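PDB 4X7R: TarM from Staphylococcus aureus subsp. aureus 21178, which is a bacterial glycosyltransferase of the GT-B clan, modelled with uridine-5'-diphosphate bound and carrying a long antiparallel sheet besides its two parallel-sheet domains. Local coordinates for residues Glu171-Ala183 and Ala187-Glu199. The protein carries 1 engineered substitution. Sequence-based numbering, arbitrary orientation.
Sequences EKGYPYISRNINA and AVGKTYVLVNKKE
V188 lays its CG2 methyl over the middle of the R179 guanidinium, 3.6 Å above that plane, while its CG1 rests on CD of the same arginine. CG2 also packs against I181 CD1 at 3.7 Å, so one branch of the valine serves both neighbours. R179 sends CG between its backbone N and carbonyl carbon (chi1 71°) and then runs extended to NE, which carries the flat group across V188. In the plane of the guanidinium, NH1 donates to a water at 2.8 Å, and that water also meets T191 OG1; on the same side chain NE is bonded to Q166 of strand 163-169. The water thus sits at the edge of the group and the V188 methyl over one face. T191 stands alongside the base of R179; T191 CG2 meets I177 CG2 at 3.8 Å, and I177 CG1 in turn lies beside CG2 of V193, whose side chain touches F73 of helix 69-78 and L206 of helix 203-214. All this lines one face of a beta hairpin, strands 175-182 and 187-193, near one end of the long antiparallel sheet. S178 and Y192 form a hydrogen-bonded pair; Y192 N reaches S178 O at 2.7 Å with an N-H...O angle of 176°, and S178 N answers to Y192 O. Beyond R179 the register slips by one residue, a beta bulge: N180 N bonds to K190 O, yet N180 O takes G189 N, which approaches 37° out of the carbonyl plane. On the opposite face from R179, S178 OG sits 3.5 Å from Y192 CB and lies near the plane of the tyrosine ring, beside its edge. Where strand 187-193 gives out, L194 drapes its two methyls back over the partner strand, CD1 on S178 N and CD2 on P175 CB, and its own N makes a weak bond to Y176 O.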
ATOM      1  N   GLU A 171      10.592  13.997  19.414  1.00 38.00           N
ATOM      2  CA  GLU A 171      10.678  13.016  20.511  1.00 41.13           C
ATOM      3  C   GLU A 171      10.807  13.631  21.901  1.00 45.77           C
ATOM      4  O   GLU A 171      10.434  12.977  22.886  1.00 45.91           O
ATOM      5  CB  GLU A 171      11.799  11.980  20.278  1.00 43.60           C
ATOM      6  CG  GLU A 171      11.555  11.082  19.071  1.00 63.95           C
ATOM      7  CD  GLU A 171      10.481  10.005  19.160  1.00 99.22           C
ATOM      8  OE1 GLU A 171      10.016   9.681  20.280  1.00 98.46           O
ATOM      9  OE2 GLU A 171      10.126   9.460  18.090  1.00 99.49           O
ATOM     10  N   LYS A 172      11.248  14.912  21.977  1.00 41.58           N
ATOM     11  CA  LYS A 172      11.381  15.640  23.240  1.00 41.62           C
ATOM     12  C   LYS A 172      10.221  16.623  23.505  1.00 45.37           C
ATOM     13  O   LYS A 172      10.205  17.294  24.534  1.00 44.81           O
ATOM     14  CB  LYS A 172      12.766  16.299  23.361  1.00 43.76           C
ATOM     15  CG  LYS A 172      13.900  15.278  23.305  1.00 49.75           C
ATOM     16  CD  LYS A 172      15.263  15.838  23.677  1.00 54.54           C
ATOM     17  CE  LYS A 172      16.338  14.779  23.497  1.00 65.12           C
ATOM     18  NZ  LYS A 172      16.715  14.591  22.082  1.00 60.90           N
ATOM     19  N   GLY A 173       9.250  16.682  22.583  1.00 40.92           N
ATOM     20  CA  GLY A 173       8.080  17.538  22.739  1.00 38.66           C
ATOM     21  C   GLY A 173       8.232  18.940  22.191  1.00 41.71           C
ATOM     22  O   GLY A 173       7.455  19.827  22.560  1.00 40.17           O
ATOM     23  N   TYR A 174       9.209  19.158  21.297  1.00 37.90           N
ATOM     24  CA  TYR A 174       9.419  20.474  20.680  1.00 37.28           C
ATOM     25  C   TYR A 174       8.789  20.541  19.277  1.00 37.58           C
ATOM     26  O   TYR A 174       8.942  19.595  18.503  1.00 37.02           O
ATOM     27  CB  TYR A 174      10.924  20.804  20.592  1.00 39.45           C
ATOM     28  CG  TYR A 174      11.593  20.940  21.943  1.00 42.90           C
ATOM     29  CD1 TYR A 174      11.594  22.154  22.627  1.00 44.81           C
ATOM     30  CD2 TYR A 174      12.203  19.851  22.548  1.00 44.35           C
ATOM     31  CE1 TYR A 174      12.211  22.281  23.873  1.00 46.76           C
ATOM     32  CE2 TYR A 174      12.781  19.956  23.805  1.00 46.64           C
ATOM     33  CZ  TYR A 174      12.813  21.176  24.453  1.00 54.73           C
ATOM     34  OH  TYR A 174      13.438  21.247  25.674  1.00 61.26           O
ATOM     35  N   PRO A 175       8.160  21.661  18.891  1.00 32.74           N
ATOM     36  CA  PRO A 175       7.601  21.754  17.516  1.00 31.55           C
ATOM     37  C   PRO A 175       8.695  21.873  16.472  1.00 36.93           C
ATOM     38  O   PRO A 175       9.668  22.591  16.710  1.00 36.78           O
ATOM     39  CB  PRO A 175       6.749  23.029  17.542  1.00 32.89           C
ATOM     40  CG  PRO A 175       7.304  23.831  18.702  1.00 39.14           C
ATOM     41  CD  PRO A 175       7.901  22.887  19.685  1.00 34.86           C
ATOM     42  N   TYR A 176       8.543  21.169  15.314  1.00 33.54           N
ATOM     43  CA  TYR A 176       9.556  21.177  14.254  1.00 32.60           C
ATOM     44  C   TYR A 176       9.009  21.572  12.894  1.00 34.02           C
ATOM     45  O   TYR A 176       9.771  22.008  12.028  1.00 33.12           O
ATOM     46  CB  TYR A 176      10.392  19.855  14.217  1.00 32.86           C
ATOM     47  CG  TYR A 176       9.597  18.604  13.892  1.00 33.94           C
ATOM     48  CD1 TYR A 176       8.888  17.927  14.882  1.00 35.72           C
ATOM     49  CD2 TYR A 176       9.504  18.130  12.585  1.00 33.35           C
ATOM     50  CE1 TYR A 176       8.156  16.779  14.592  1.00 34.12           C
ATOM     51  CE2 TYR A 176       8.757  16.989  12.280  1.00 33.80           C
ATOM     52  CZ  TYR A 176       8.067  16.331  13.285  1.00 39.89           C
ATOM     53  OH  TYR A 176       7.343  15.196  13.023  1.00 40.00           O
ATOM     54  N   ILE A 177       7.681  21.425  12.719  1.00 31.77           N
ATOM     55  CA  ILE A 177       6.913  21.774  11.523  1.00 31.73           C
ATOM     56  C   ILE A 177       5.550  22.302  11.992  1.00 35.70           C
ATOM     57  O   ILE A 177       4.940  21.702  12.885  1.00 36.19           O
ATOM     58  CB  ILE A 177       6.725  20.564  10.527  1.00 34.79           C
ATOM     59  CG1 ILE A 177       8.026  20.194   9.829  1.00 36.20           C
ATOM     60  CG2 ILE A 177       5.638  20.865   9.464  1.00 33.97           C
ATOM     61  CD1 ILE A 177       7.941  18.991   8.947  1.00 39.35           C
ATOM     62  N   SER A 178       5.077  23.415  11.376  1.00 30.76           N
ATOM     63  CA  SER A 178       3.756  24.017  11.578  1.00 31.01           C
ATOM     64  C   SER A 178       3.221  24.260  10.173  1.00 33.76           C
ATOM     65  O   SER A 178       4.010  24.559   9.278  1.00 32.74           O
ATOM     66  CB  SER A 178       3.825  25.333  12.355  1.00 33.81           C
ATOM     67  OG  SER A 178       4.554  26.303  11.630  1.00 42.91           O
ATOM     68  N   ARG A 179       1.928  24.046   9.952  1.00 31.99           N
ATOM     69  CA  ARG A 179       1.379  24.191   8.600  1.00 32.99           C
ATOM     70  C   ARG A 179      -0.092  24.501   8.578  1.00 38.22           C
ATOM     71  O   ARG A 179      -0.847  24.044   9.457  1.00 37.73           O
ATOM     72  CB  ARG A 179       1.661  22.939   7.739  1.00 30.99           C
ATOM     73  CG  ARG A 179       0.869  21.705   8.146  1.00 34.92           C
ATOM     74  CD  ARG A 179       1.568  20.459   7.654  1.00 39.80           C
ATOM     75  NE  ARG A 179       0.689  19.301   7.783  1.00 40.79           N
ATOM     76  CZ  ARG A 179       0.813  18.198   7.068  1.00 41.54           C
ATOM     77  NH1 ARG A 179       1.786  18.085   6.178  1.00 38.57           N
ATOM     78  NH2 ARG A 179      -0.031  17.194   7.240  1.00 31.10           N
ATOM     79  N   ASN A 180      -0.502  25.258   7.546  1.00 35.12           N
ATOM     80  CA  ASN A 180      -1.901  25.628   7.367  1.00 37.83           C
ATOM     81  C   ASN A 180      -2.595  24.521   6.648  1.00 41.64           C
ATOM     82  O   ASN A 180      -1.982  23.881   5.796  1.00 39.47           O
ATOM     83  CB  ASN A 180      -2.044  26.931   6.579  1.00 44.39           C
ATOM     84  CG  ASN A 180      -1.546  28.118   7.342  1.00 56.68           C
ATOM     85  OD1 ASN A 180      -0.442  28.574   7.139  1.00 60.88           O
ATOM     86  ND2 ASN A 180      -2.317  28.600   8.285  1.00 59.15           N
ATOM     87  N   ILE A 181      -3.855  24.277   6.999  1.00 41.43           N
ATOM     88  CA  ILE A 181      -4.669  23.236   6.359  1.00 42.69           C
ATOM     89  C   ILE A 181      -5.922  23.907   5.825  1.00 47.90           C
ATOM     90  O   ILE A 181      -6.608  24.579   6.579  1.00 46.16           O
ATOM     91  CB  ILE A 181      -5.010  22.025   7.308  1.00 44.99           C
ATOM     92  CG1 ILE A 181      -3.755  21.346   7.904  1.00 41.82           C
ATOM     93  CG2 ILE A 181      -5.975  21.006   6.639  1.00 45.93           C
ATOM     94  CD1 ILE A 181      -2.891  20.621   6.930  1.00 40.85           C
ATOM     95  N   ASN A 182      -6.186  23.759   4.522  1.00 47.65           N
ATOM     96  CA  ASN A 182      -7.377  24.316   3.871  1.00 49.76           C
ATOM     97  C   ASN A 182      -8.520  23.399   4.312  1.00 55.51           C
ATOM     98  O   ASN A 182      -8.601  22.268   3.850  1.00 56.15           O
ATOM     99  CB  ASN A 182      -7.175  24.281   2.333  1.00 52.47           C
ATOM    100  CG  ASN A 182      -8.330  24.766   1.484  1.00 66.81           C
ATOM    101  OD1 ASN A 182      -9.407  25.122   1.957  1.00 55.98           O
ATOM    102  ND2 ASN A 182      -8.119  24.772   0.184  1.00 64.35           N
ATOM    103  N   ALA A 183      -9.320  23.842   5.269  1.00 54.97           N
ATOM    104  CA  ALA A 183     -10.434  23.082   5.849  1.00 58.16           C
ATOM    105  C   ALA A 183     -11.510  22.602   4.844  1.00 66.44           C
ATOM    106  O   ALA A 183     -12.177  21.597   5.109  1.00 67.44           O
ATOM    107  CB  ALA A 183     -11.074  23.880   6.974  1.00 59.89           C
ATOM    108  N   ALA A 187      -6.386  20.051   2.110  1.00 54.51           N
ATOM    109  CA  ALA A 187      -5.076  20.196   1.467  1.00 51.60           C
ATOM    110  C   ALA A 187      -4.139  21.023   2.353  1.00 52.51           C
ATOM    111  O   ALA A 187      -4.580  21.935   3.054  1.00 52.54           O
ATOM    112  CB  ALA A 187      -5.212  20.864   0.113  1.00 52.29           C
ATOM    113  N   VAL A 188      -2.846  20.722   2.271  1.00 45.96           N
ATOM    114  CA  VAL A 188      -1.812  21.400   3.031  1.00 45.12           C
ATOM    115  C   VAL A 188      -1.396  22.688   2.313  1.00 47.86           C
ATOM    116  O   VAL A 188      -1.063  22.675   1.128  1.00 49.21           O
ATOM    117  CB  VAL A 188      -0.618  20.448   3.333  1.00 47.71           C
ATOM    118  CG1 VAL A 188       0.488  21.159   4.107  1.00 46.78           C
ATOM    119  CG2 VAL A 188      -1.077  19.201   4.079  1.00 47.19           C
ATOM    120  N   GLY A 189      -1.409  23.777   3.052  1.00 43.11           N
ATOM    121  CA  GLY A 189      -1.009  25.086   2.564  1.00 42.79           C
ATOM    122  C   GLY A 189       0.411  25.395   2.984  1.00 43.81           C
ATOM    123  O   GLY A 189       1.258  24.498   3.041  1.00 41.31           O
ATOM    124  N   LYS A 190       0.666  26.665   3.326  1.00 41.45           N
ATOM    125  CA  LYS A 190       1.988  27.124   3.762  1.00 40.73           C
ATOM    126  C   LYS A 190       2.492  26.284   4.930  1.00 41.80           C
ATOM    127  O   LYS A 190       1.785  26.118   5.926  1.00 41.34           O
ATOM    128  CB  LYS A 190       1.944  28.619   4.129  1.00 45.30           C
ATOM    129  CG  LYS A 190       3.123  29.405   3.606  1.00 63.20           C
ATOM    130  CD  LYS A 190       2.860  30.903   3.701  1.00 70.10           C
ATOM    131  CE  LYS A 190       3.804  31.688   2.823  1.00 79.06           C
ATOM    132  NZ  LYS A 190       3.688  33.157   3.037  1.00 78.15           N
ATOM    133  N   THR A 191       3.681  25.700   4.766  1.00 38.47           N
ATOM    134  CA  THR A 191       4.335  24.855   5.747  1.00 38.23           C
ATOM    135  C   THR A 191       5.636  25.522   6.197  1.00 42.56           C
ATOM    136  O   THR A 191       6.465  25.892   5.358  1.00 41.64           O
ATOM    137  CB  THR A 191       4.617  23.460   5.131  1.00 37.15           C
ATOM    138  OG1 THR A 191       3.372  22.848   4.816  1.00 39.78           O
ATOM    139  CG2 THR A 191       5.444  22.536   6.072  1.00 28.97           C
ATOM    140  N   TYR A 192       5.843  25.581   7.515  1.00 37.43           N
ATOM    141  CA  TYR A 192       7.053  26.166   8.097  1.00 35.50           C
ATOM    142  C   TYR A 192       7.831  25.091   8.813  1.00 36.93           C
ATOM    143  O   TYR A 192       7.323  24.445   9.731  1.00 36.52           O
ATOM    144  CB  TYR A 192       6.720  27.323   9.061  1.00 36.25           C
ATOM    145  CG  TYR A 192       7.923  28.043   9.643  1.00 37.41           C
ATOM    146  CD1 TYR A 192       8.984  28.444   8.831  1.00 39.90           C
ATOM    147  CD2 TYR A 192       7.967  28.389  10.992  1.00 37.78           C
ATOM    148  CE1 TYR A 192      10.091  29.103   9.359  1.00 41.45           C
ATOM    149  CE2 TYR A 192       9.047  29.099  11.523  1.00 38.82           C
ATOM    150  CZ  TYR A 192      10.123  29.422  10.709  1.00 46.42           C
ATOM    151  OH  TYR A 192      11.181  30.148  11.209  1.00 45.19           O
ATOM    152  N   VAL A 193       9.070  24.926   8.405  1.00 32.11           N
ATOM    153  CA  VAL A 193       9.976  23.988   9.029  1.00 33.08           C
ATOM    154  C   VAL A 193      10.797  24.839   9.992  1.00 38.40           C
ATOM    155  O   VAL A 193      11.710  25.567   9.584  1.00 38.38           O
ATOM    156  CB  VAL A 193      10.820  23.184   7.996  1.00 36.13           C
ATOM    157  CG1 VAL A 193      11.753  22.198   8.694  1.00 36.02           C
ATOM    158  CG2 VAL A 193       9.920  22.450   7.008  1.00 34.50           C
ATOM    159  N   LEU A 194      10.395  24.798  11.267  1.00 36.82           N
ATOM    160  CA  LEU A 194      10.995  25.564  12.373  1.00 38.88           C
ATOM    161  C   LEU A 194      12.462  25.296  12.512  1.00 51.26           C
ATOM    162  O   LEU A 194      13.201  26.244  12.721  1.00 51.49           O
ATOM    163  CB  LEU A 194      10.278  25.271  13.696  1.00 37.55           C
ATOM    164  CG  LEU A 194       8.900  25.897  13.884  1.00 40.36           C
ATOM    165  CD1 LEU A 194       7.794  25.114  13.160  1.00 35.75           C
ATOM    166  CD2 LEU A 194       8.559  25.939  15.330  1.00 46.82           C
ATOM    167  N   VAL A 195      12.895  24.018  12.326  1.00 54.60           N
ATOM    168  CA  VAL A 195      14.295  23.577  12.465  1.00 57.17           C
ATOM    169  C   VAL A 195      15.320  24.222  11.546  1.00 64.79           C
ATOM    170  O   VAL A 195      16.441  24.437  11.994  1.00 68.29           O
ATOM    171  CB  VAL A 195      14.495  22.052  12.646  1.00 61.57           C
ATOM    172  CG1 VAL A 195      13.756  21.578  13.875  1.00 62.14           C
ATOM    173  CG2 VAL A 195      14.061  21.249  11.416  1.00 59.77           C
ATOM    174  N   ASN A 196      14.959  24.558  10.298  1.00 59.85           N
ATOM    175  CA  ASN A 196      15.893  25.233   9.384  1.00 59.27           C
ATOM    176  C   ASN A 196      15.401  26.630   8.967  1.00 62.30           C
ATOM    177  O   ASN A 196      15.999  27.241   8.080  1.00 65.36           O
ATOM    178  CB  ASN A 196      16.215  24.353   8.159  1.00 60.80           C
ATOM    179  CG  ASN A 196      15.049  23.968   7.282  1.00 90.61           C
ATOM    180  OD1 ASN A 196      13.902  24.353   7.510  1.00 81.29           O
ATOM    181  ND2 ASN A 196      15.325  23.190   6.240  1.00 89.29           N
ATOM    182  N   LYS A 197      14.300  27.122   9.585  1.00 54.15           N
ATOM    183  CA  LYS A 197      13.692  28.418   9.277  1.00 54.13           C
ATOM    184  C   LYS A 197      13.285  28.546   7.798  1.00 56.33           C
ATOM    185  O   LYS A 197      13.365  29.636   7.220  1.00 57.99           O
ATOM    186  CB  LYS A 197      14.573  29.625   9.714  1.00 58.39           C
ATOM    187  CG  LYS A 197      15.063  29.672  11.173  1.00 65.77           C
ATOM    188  CD  LYS A 197      15.370  31.146  11.647  1.00 69.94           C
ATOM    189  CE  LYS A 197      16.475  31.893  10.885  1.00 55.80           C
ATOM    190  NZ  LYS A 197      16.868  33.194  11.534  1.00 39.06           N
ATOM    191  N   LYS A 198      12.809  27.452   7.195  1.00 48.94           N
ATOM    192  CA  LYS A 198      12.379  27.488   5.804  1.00 47.79           C
ATOM    193  C   LYS A 198      10.888  27.293   5.688  1.00 49.12           C
ATOM    194  O   LYS A 198      10.315  26.429   6.353  1.00 46.64           O
ATOM    195  CB  LYS A 198      13.144  26.466   4.944  1.00 49.91           C
ATOM    196  CG  LYS A 198      14.563  26.918   4.613  1.00 66.76           C
ATOM    197  CD  LYS A 198      15.354  25.872   3.851  1.00 79.40           C
ATOM    198  CE  LYS A 198      16.752  26.346   3.519  1.00 95.12           C
ATOM    199  NZ  LYS A 198      17.609  26.551   4.725  1.00108.73           N
ATOM    200  N   GLU A 199      10.263  28.102   4.842  1.00 45.45           N
ATOM    201  CA  GLU A 199       8.847  28.008   4.570  1.00 44.53           C
ATOM    202  C   GLU A 199       8.622  27.492   3.163  1.00 44.59           C
ATOM    203  O   GLU A 199       9.388  27.808   2.267  1.00 44.37           O
ATOM    204  CB  GLU A 199       8.177  29.369   4.768  1.00 47.06           C
ATOM    205  CG  GLU A 199       6.705  29.283   5.128  1.00 58.97           C
ATOM    206  CD  GLU A 199       6.126  30.607   5.599  1.00 82.14           C
ATOM    207  OE1 GLU A 199       6.417  31.646   4.957  1.00 55.81           O
ATOM    208  OE2 GLU A 199       5.394  30.608   6.615  1.00 73.36           O
TER
HETATM  209  O   HOH W   1       3.465  19.816   4.851  1.00 35.94           O